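Local coordinates for Lmo0135 protein (Listeria monocytogenes EGD-e, PDB 5ISU) that serves as the substrate-binding protein of an ABC transporter, probably one that takes up peptides, at residues 304-314 with 442-453. Numbering follows the deposited sequence.
Sequences SFLTENTKYFT and DKERQEIYEKIQ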
ATOM      1  N   SER A 304       8.211   0.383  15.141  1.00 35.91           N
ATOM      2  CA  SER A 304       9.043  -0.136  14.076  1.00 35.50           C
ATOM      3  C   SER A 304       8.822   0.610  12.767  1.00 35.73           C
ATOM      4  O   SER A 304       7.768   1.228  12.572  1.00 33.75           O
ATOM      5  CB  SER A 304       8.704  -1.588  13.830  1.00 36.26           C
ATOM      6  OG  SER A 304       9.422  -2.056  12.709  1.00 37.32           O
ATOM      7  N   PHE A 305       9.802   0.527  11.856  1.00 34.46           N
ATOM      8  CA  PHE A 305       9.663   1.137  10.523  1.00 33.90           C
ATOM      9  C   PHE A 305       8.706   0.286   9.646  1.00 33.19           C
ATOM     10  O   PHE A 305       8.207   0.743   8.618  1.00 34.99           O
ATOM     11  CB  PHE A 305      11.025   1.357   9.840  1.00 36.27           C
ATOM     12  CG  PHE A 305      11.638   0.120   9.292  1.00 35.98           C
ATOM     13  CD1 PHE A 305      11.273  -0.349   8.036  1.00 37.81           C
ATOM     14  CD2 PHE A 305      12.586  -0.583  10.013  1.00 37.66           C
ATOM     15  CE1 PHE A 305      11.843  -1.507   7.511  1.00 39.45           C
ATOM     16  CE2 PHE A 305      13.155  -1.739   9.492  1.00 38.08           C
ATOM     17  CZ  PHE A 305      12.779  -2.200   8.241  1.00 38.30           C
ATOM     18  N   LEU A 306       8.455  -0.941  10.081  1.00 32.13           N
ATOM     19  CA  LEU A 306       7.520  -1.836   9.447  1.00 32.80           C
ATOM     20  C   LEU A 306       6.127  -1.657  10.045  1.00 33.57           C
ATOM     21  O   LEU A 306       6.012  -1.407  11.247  1.00 34.18           O
ATOM     22  CB  LEU A 306       7.911  -3.264   9.782  1.00 34.46           C
ATOM     23  CG  LEU A 306       9.265  -3.805   9.382  1.00 34.25           C
ATOM     24  CD1 LEU A 306       9.317  -5.241   9.848  1.00 36.27           C
ATOM     25  CD2 LEU A 306       9.416  -3.731   7.875  1.00 35.80           C
ATOM     26  N   THR A 307       5.089  -1.835   9.227  1.00 33.96           N
ATOM     27  CA  THR A 307       3.697  -1.824   9.702  1.00 37.19           C
ATOM     28  C   THR A 307       3.373  -3.184  10.321  1.00 38.86           C
ATOM     29  O   THR A 307       4.111  -4.150  10.116  1.00 39.59           O
ATOM     30  CB  THR A 307       2.696  -1.473   8.578  1.00 38.79           C
ATOM     31  OG1 THR A 307       2.980  -2.255   7.400  1.00 39.66           O
ATOM     32  CG2 THR A 307       2.792   0.010   8.248  1.00 38.16           C
ATOM     33  N   GLU A 308       2.269  -3.261  11.065  1.00 40.17           N
ATOM     34  CA  GLU A 308       1.898  -4.496  11.808  1.00 42.61           C
ATOM     35  C   GLU A 308       1.566  -5.733  10.997  1.00 42.09           C
ATOM     36  O   GLU A 308       1.648  -6.839  11.511  1.00 41.04           O
ATOM     37  CB  GLU A 308       0.735  -4.222  12.752  1.00 47.80           C
ATOM     38  CG  GLU A 308       1.060  -3.199  13.837  1.00 52.04           C
ATOM     39  CD  GLU A 308      -0.030  -3.088  14.903  1.00 58.23           C
ATOM     40  OE1 GLU A 308      -1.110  -3.738  14.779  1.00 62.73           O
ATOM     41  OE2 GLU A 308       0.206  -2.353  15.879  1.00 58.78           O
ATOM     42  N   ASN A 309       1.129  -5.526   9.760  1.00 41.05           N
ATOM     43  CA  ASN A 309       0.802  -6.617   8.839  1.00 41.47           C
ATOM     44  C   ASN A 309       2.031  -7.335   8.288  1.00 40.81           C
ATOM     45  O   ASN A 309       1.908  -8.435   7.747  1.00 42.26           O
ATOM     46  CB  ASN A 309       0.046  -6.066   7.613  1.00 41.88           C
ATOM     47  CG  ASN A 309       0.856  -4.997   6.862  1.00 41.31           C
ATOM     48  OD1 ASN A 309       1.137  -3.919   7.410  1.00 37.99           O
ATOM     49  ND2 ASN A 309       1.217  -5.283   5.602  1.00 43.04           N
ATOM     50  N   THR A 310       3.202  -6.707   8.381  1.00 38.25           N
ATOM     51  CA  THR A 310       4.405  -7.270   7.764  1.00 38.51           C
ATOM     52  C   THR A 310       5.059  -8.321   8.624  1.00 38.51           C
ATOM     53  O   THR A 310       5.341  -8.058   9.784  1.00 38.32           O
ATOM     54  CB  THR A 310       5.441  -6.168   7.499  1.00 37.70           C
ATOM     55  OG1 THR A 310       4.848  -5.123   6.712  1.00 38.61           O
ATOM     56  CG2 THR A 310       6.656  -6.729   6.775  1.00 38.34           C
ATOM     57  N   LYS A 311       5.361  -9.488   8.053  1.00 41.50           N
ATOM     58  CA  LYS A 311       6.038 -10.543   8.820  1.00 43.91           C
ATOM     59  C   LYS A 311       7.262 -10.052   9.559  1.00 41.56           C
ATOM     60  O   LYS A 311       8.047  -9.266   9.033  1.00 39.62           O
ATOM     61  CB  LYS A 311       6.454 -11.752   7.986  1.00 48.50           C
ATOM     62  CG  LYS A 311       5.360 -12.765   7.783  1.00 54.40           C
ATOM     63  CD  LYS A 311       5.920 -14.138   7.477  1.00 60.29           C
ATOM     64  CE  LYS A 311       6.807 -14.166   6.247  1.00 61.79           C
ATOM     65  NZ  LYS A 311       7.244 -15.571   6.003  1.00 66.44           N
ATOM     66  N   TYR A 312       7.394 -10.550  10.789  1.00 42.23           N
ATOM     67  CA  TYR A 312       8.503 -10.254  11.689  1.00 42.18           C
ATOM     68  C   TYR A 312       8.413  -8.868  12.332  1.00 40.78           C
ATOM     69  O   TYR A 312       9.354  -8.407  12.988  1.00 39.93           O
ATOM     70  CB  TYR A 312       9.853 -10.525  11.004  1.00 44.02           C
ATOM     71  CG  TYR A 312       9.851 -11.866  10.276  1.00 47.42           C
ATOM     72  CD1 TYR A 312       9.542 -13.046  10.946  1.00 49.39           C
ATOM     73  CD2 TYR A 312      10.145 -11.947   8.922  1.00 49.91           C
ATOM     74  CE1 TYR A 312       9.530 -14.267  10.290  1.00 53.35           C
ATOM     75  CE2 TYR A 312      10.144 -13.167   8.249  1.00 52.66           C
ATOM     76  CZ  TYR A 312       9.827 -14.322   8.931  1.00 54.24           C
ATOM     77  OH  TYR A 312       9.818 -15.520   8.262  1.00 56.03           O
ATOM     78  N   PHE A 313       7.267  -8.215  12.189  1.00 39.24           N
ATOM     79  CA  PHE A 313       7.072  -6.951  12.857  1.00 40.70           C
ATOM     80  C   PHE A 313       7.280  -7.164  14.359  1.00 42.91           C
ATOM     81  O   PHE A 313       6.879  -8.196  14.885  1.00 41.72           O
ATOM     82  CB  PHE A 313       5.644  -6.445  12.663  1.00 40.23           C
ATOM     83  CG  PHE A 313       5.285  -5.298  13.572  1.00 38.28           C
ATOM     84  CD1 PHE A 313       5.516  -4.000  13.187  1.00 37.87           C
ATOM     85  CD2 PHE A 313       4.710  -5.532  14.826  1.00 42.18           C
ATOM     86  CE1 PHE A 313       5.192  -2.932  14.030  1.00 38.99           C
ATOM     87  CE2 PHE A 313       4.374  -4.467  15.673  1.00 41.04           C
ATOM     88  CZ  PHE A 313       4.632  -3.168  15.278  1.00 38.47           C
ATOM     89  N   THR A 314       7.930  -6.202  15.018  1.00 44.74           N
ATOM     90  CA  THR A 314       8.079  -6.216  16.482  1.00 47.26           C
ATOM     91  C   THR A 314       8.027  -4.775  16.966  1.00 45.89           C
ATOM     92  O   THR A 314       8.635  -3.909  16.359  1.00 43.55           O
ATOM     93  CB  THR A 314       9.366  -6.908  16.998  1.00 50.75           C
ATOM     94  OG1 THR A 314       9.418  -6.800  18.429  1.00 54.34           O
ATOM     95  CG2 THR A 314      10.624  -6.268  16.446  1.00 50.54           C
ATOM     96  N   ASP A 442      12.455 -20.000   9.107  1.00 64.35           N
ATOM     97  CA  ASP A 442      11.599 -18.964   9.673  1.00 62.33           C
ATOM     98  C   ASP A 442      12.246 -18.207  10.833  1.00 61.02           C
ATOM     99  O   ASP A 442      12.294 -16.973  10.809  1.00 54.90           O
ATOM    100  CB  ASP A 442      10.256 -19.565  10.124  1.00 65.13           C
ATOM    101  CG  ASP A 442       9.181 -18.496  10.380  1.00 68.36           C
ATOM    102  OD1 ASP A 442       8.977 -17.603   9.519  1.00 69.46           O
ATOM    103  OD2 ASP A 442       8.496 -18.575  11.422  1.00 74.45           O
ATOM    104  N   LYS A 443      12.729 -18.945  11.838  1.00 62.95           N
ATOM    105  CA  LYS A 443      13.356 -18.326  13.018  1.00 65.79           C
ATOM    106  C   LYS A 443      14.652 -17.564  12.695  1.00 63.37           C
ATOM    107  O   LYS A 443      14.864 -16.474  13.233  1.00 60.09           O
ATOM    108  CB  LYS A 443      13.553 -19.327  14.171  1.00 73.19           C
ATOM    109  CG  LYS A 443      14.234 -20.638  13.812  1.00 82.23           C
ATOM    110  CD  LYS A 443      14.287 -21.580  15.014  1.00 87.57           C
ATOM    111  CE  LYS A 443      14.456 -23.036  14.585  1.00 90.27           C
ATOM    112  NZ  LYS A 443      15.647 -23.273  13.725  1.00 91.90           N
ATOM    113  N   GLU A 444      15.492 -18.101  11.811  1.00 60.64           N
ATOM    114  CA  GLU A 444      16.717 -17.379  11.403  1.00 61.54           C
ATOM    115  C   GLU A 444      16.369 -16.107  10.606  1.00 57.32           C
ATOM    116  O   GLU A 444      17.080 -15.105  10.659  1.00 55.45           O
ATOM    117  CB  GLU A 444      17.633 -18.254  10.555  1.00 65.24           C
ATOM    118  CG  GLU A 444      18.270 -19.427  11.294  1.00 71.77           C
ATOM    119  CD  GLU A 444      19.209 -20.247  10.402  1.00 76.90           C
ATOM    120  OE1 GLU A 444      19.254 -19.992   9.170  1.00 76.15           O
ATOM    121  OE2 GLU A 444      19.903 -21.150  10.932  1.00 81.21           O
ATOM    122  N   ARG A 445      15.258 -16.155   9.878  1.00 54.15           N
ATOM    123  CA  ARG A 445      14.837 -15.033   9.081  1.00 49.95           C
ATOM    124  C   ARG A 445      14.210 -13.985  10.032  1.00 48.79           C
ATOM    125  O   ARG A 445      14.382 -12.780   9.838  1.00 44.31           O
ATOM    126  CB  ARG A 445      13.877 -15.498   7.972  1.00 49.92           C
ATOM    127  CG  ARG A 445      13.809 -14.520   6.823  1.00 48.66           C
ATOM    128  CD  ARG A 445      12.717 -14.774   5.795  1.00 47.97           C
ATOM    129  NE  ARG A 445      12.803 -13.684   4.815  1.00 46.79           N
ATOM    130  CZ  ARG A 445      11.797 -13.187   4.098  1.00 45.48           C
ATOM    131  NH1 ARG A 445      10.552 -13.648   4.232  1.00 46.08           N
ATOM    132  NH2 ARG A 445      12.046 -12.175   3.267  1.00 44.35           N
ATOM    133  N   GLN A 446      13.526 -14.453  11.081  1.00 50.30           N
ATOM    134  CA  GLN A 446      12.951 -13.546  12.074  1.00 52.82           C
ATOM    135  C   GLN A 446      14.063 -12.727  12.746  1.00 51.96           C
ATOM    136  O   GLN A 446      13.948 -11.508  12.848  1.00 50.81           O
ATOM    137  CB  GLN A 446      12.125 -14.295  13.140  1.00 56.30           C
ATOM    138  CG  GLN A 446      11.406 -13.368  14.131  1.00 59.11           C
ATOM    139  CD  GLN A 446      10.608 -14.109  15.207  1.00 64.10           C
ATOM    140  OE1 GLN A 446      10.551 -13.675  16.363  1.00 67.34           O
ATOM    141  NE2 GLN A 446      10.019 -15.240  14.844  1.00 65.06           N
ATOM    142  N   GLU A 447      15.135 -13.393  13.168  1.00 52.21           N
ATOM    143  CA  GLU A 447      16.266 -12.711  13.821  1.00 55.67           C
ATOM    144  C   GLU A 447      16.905 -11.625  12.950  1.00 51.88           C
ATOM    145  O   GLU A 447      17.277 -10.577  13.454  1.00 51.71           O
ATOM    146  CB  GLU A 447      17.339 -13.710  14.284  1.00 60.10           C
ATOM    147  CG  GLU A 447      16.881 -14.595  15.432  1.00 66.42           C
ATOM    148  CD  GLU A 447      17.957 -15.536  15.969  1.00 75.37           C
ATOM    149  OE1 GLU A 447      19.100 -15.567  15.446  1.00 77.44           O
ATOM    150  OE2 GLU A 447      17.652 -16.257  16.943  1.00 82.76           O
ATOM    151  N   ILE A 448      16.992 -11.872  11.645  1.00 50.54           N
ATOM    152  CA  ILE A 448      17.585 -10.910  10.712  1.00 49.26           C
ATOM    153  C   ILE A 448      16.740  -9.638  10.613  1.00 45.74           C
ATOM    154  O   ILE A 448      17.272  -8.529  10.723  1.00 44.55           O
ATOM    155  CB  ILE A 448      17.799 -11.528   9.306  1.00 49.98           C
ATOM    156  CG1 ILE A 448      18.862 -12.624   9.391  1.00 51.77           C
ATOM    157  CG2 ILE A 448      18.255 -10.461   8.307  1.00 49.42           C
ATOM    158  CD1 ILE A 448      18.910 -13.546   8.189  1.00 52.69           C
ATOM    159  N   TYR A 449      15.438  -9.779  10.399  1.00 42.60           N
ATOM    160  CA  TYR A 449      14.604  -8.582  10.307  1.00 41.88           C
ATOM    161  C   TYR A 449      14.445  -7.871  11.666  1.00 42.40           C
ATOM    162  O   TYR A 449      14.204  -6.664  11.701  1.00 41.38           O
ATOM    163  CB  TYR A 449      13.285  -8.853   9.589  1.00 40.18           C
ATOM    164  CG  TYR A 449      13.527  -9.152   8.120  1.00 40.31           C
ATOM    165  CD1 TYR A 449      13.820  -8.130   7.220  1.00 39.66           C
ATOM    166  CD2 TYR A 449      13.495 -10.451   7.643  1.00 39.67           C
ATOM    167  CE1 TYR A 449      14.080  -8.404   5.887  1.00 40.24           C
ATOM    168  CE2 TYR A 449      13.746 -10.734   6.316  1.00 41.01           C
ATOM    169  CZ  TYR A 449      14.034  -9.715   5.439  1.00 41.26           C
ATOM    170  OH  TYR A 449      14.246 -10.027   4.111  1.00 42.96           O
ATOM    171  N   GLU A 450      14.620  -8.595  12.768  1.00 44.78           N
ATOM    172  CA  GLU A 450      14.612  -7.939  14.094  1.00 45.65           C
ATOM    173  C   GLU A 450      15.836  -7.037  14.230  1.00 44.24           C
ATOM    174  O   GLU A 450      15.706  -5.892  14.692  1.00 42.39           O
ATOM    175  CB  GLU A 450      14.513  -8.936  15.238  1.00 47.90           C
ATOM    176  CG  GLU A 450      13.112  -9.515  15.344  1.00 52.85           C
ATOM    177  CD  GLU A 450      12.934 -10.491  16.492  1.00 59.12           C
ATOM    178  OE1 GLU A 450      13.941 -11.020  17.025  1.00 66.41           O
ATOM    179  OE2 GLU A 450      11.764 -10.737  16.857  1.00 62.31           O
ATOM    180  N   LYS A 451      16.996  -7.510  13.772  1.00 43.08           N
ATOM    181  CA  LYS A 451      18.188  -6.683  13.836  1.00 46.18           C
ATOM    182  C   LYS A 451      18.041  -5.469  12.959  1.00 43.06           C
ATOM    183  O   LYS A 451      18.466  -4.392  13.342  1.00 42.67           O
ATOM    184  CB  LYS A 451      19.494  -7.436  13.493  1.00 51.97           C
ATOM    185  CG  LYS A 451      19.979  -8.347  14.614  1.00 58.67           C
ATOM    186  CD  LYS A 451      21.507  -8.511  14.634  1.00 65.74           C
ATOM    187  CE  LYS A 451      22.075  -9.318  13.474  1.00 68.37           C
ATOM    188  NZ  LYS A 451      21.765 -10.771  13.584  1.00 71.57           N
ATOM    189  N   ILE A 452      17.449  -5.647  11.781  1.00 43.34           N
ATOM    190  CA  ILE A 452      17.225  -4.539  10.836  1.00 42.65           C
ATOM    191  C   ILE A 452      16.339  -3.469  11.479  1.00 40.23           C
ATOM    192  O   ILE A 452      16.686  -2.283  11.464  1.00 38.24           O
ATOM    193  CB  ILE A 452      16.658  -5.044   9.490  1.00 44.07           C
ATOM    194  CG1 ILE A 452      17.715  -5.919   8.790  1.00 45.43           C
ATOM    195  CG2 ILE A 452      16.268  -3.872   8.592  1.00 43.21           C
ATOM    196  CD1 ILE A 452      17.233  -6.604   7.538  1.00 45.43           C
ATOM    197  N   GLN A 453      15.246  -3.906  12.105  1.00 39.26           N
ATOM    198  CA  GLN A 453      14.328  -2.992  12.803  1.00 38.49           C
ATOM    199  C   GLN A 453      15.070  -2.302  13.937  1.00 38.83           C
ATOM    200  O   GLN A 453      14.936  -1.094  14.136  1.00 39.72           O
ATOM    201  CB  GLN A 453      13.064  -3.724  13.322  1.00 37.36           C
ATOM    202  CG  GLN A 453      12.142  -4.251  12.221  1.00 37.68           C
ATOM    203  CD  GLN A 453      10.972  -5.052  12.762  1.00 38.63           C
ATOM    204  OE1 GLN A 453       9.945  -4.497  13.195  1.00 39.39           O
ATOM    205  NE2 GLN A 453      11.108  -6.366  12.726  1.00 38.40           N
TER
HETATM  206  O   HOH W   1      12.342   0.392  13.363  1.00 41.85           O
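The amide of Gln453 reaches from the helix into the loop 304-314 and uses both ends. Its OE1 accepts two bonds, each in the carbonyl plane and on a lone pair: one from Ser304 OG at 2.5 Å, the other from Thr314 N at 3.2 Å. NE2 gives one hydrogen to Tyr312 O at 2.7 Å and the other to Tyr449 O, one turn back, at 3.3 Å; both acceptors lie near the amide plane, which fixes the amide's rotation. Ser304 OG is doubly used, accepting from Leu306 N in an ST turn. Leu306 CD1 packs on the amide carbon CD, and the ring edge of Phe305 meets Gln453 CA. A water joins Phe305 N to Gln453 O.

Toward the N-terminal end of the helix, Tyr312 lies along it. It is the third residue (phi 76°) of a type II turn, Thr310 to Phe313, closed by Phe313 N to Thr310 O. With CG anti to the carbonyl carbon (chi1 -46°), the ring sets one face over Gln446 CA, a CH-pi contact 4.0 Å from the centroid, while Lys311 CB covers the other. Tyr312 OH donates to Asp442 OD1 at 2.6 Å, on the anti side and 28° out of the carboxylate plane, and receives a weak bond from Lys311 NZ at 3.4 Å. Arg445 CD passes this hydroxyl, but NH1 forms a salt bridge with Asp405, NE bonds Gly436 O and NH2 bonds Tyr449 OH.

In this family 5 solute-binding protein, 304-306 and 311-314 lean on helix 442-458, while the turn 307-310 stands off it. Ile452 touches the Phe305 ring and packs on Leu429, Leu432 and Trp433 of helix 427-438; Phe305 and Thr307 rest on strand 462-475.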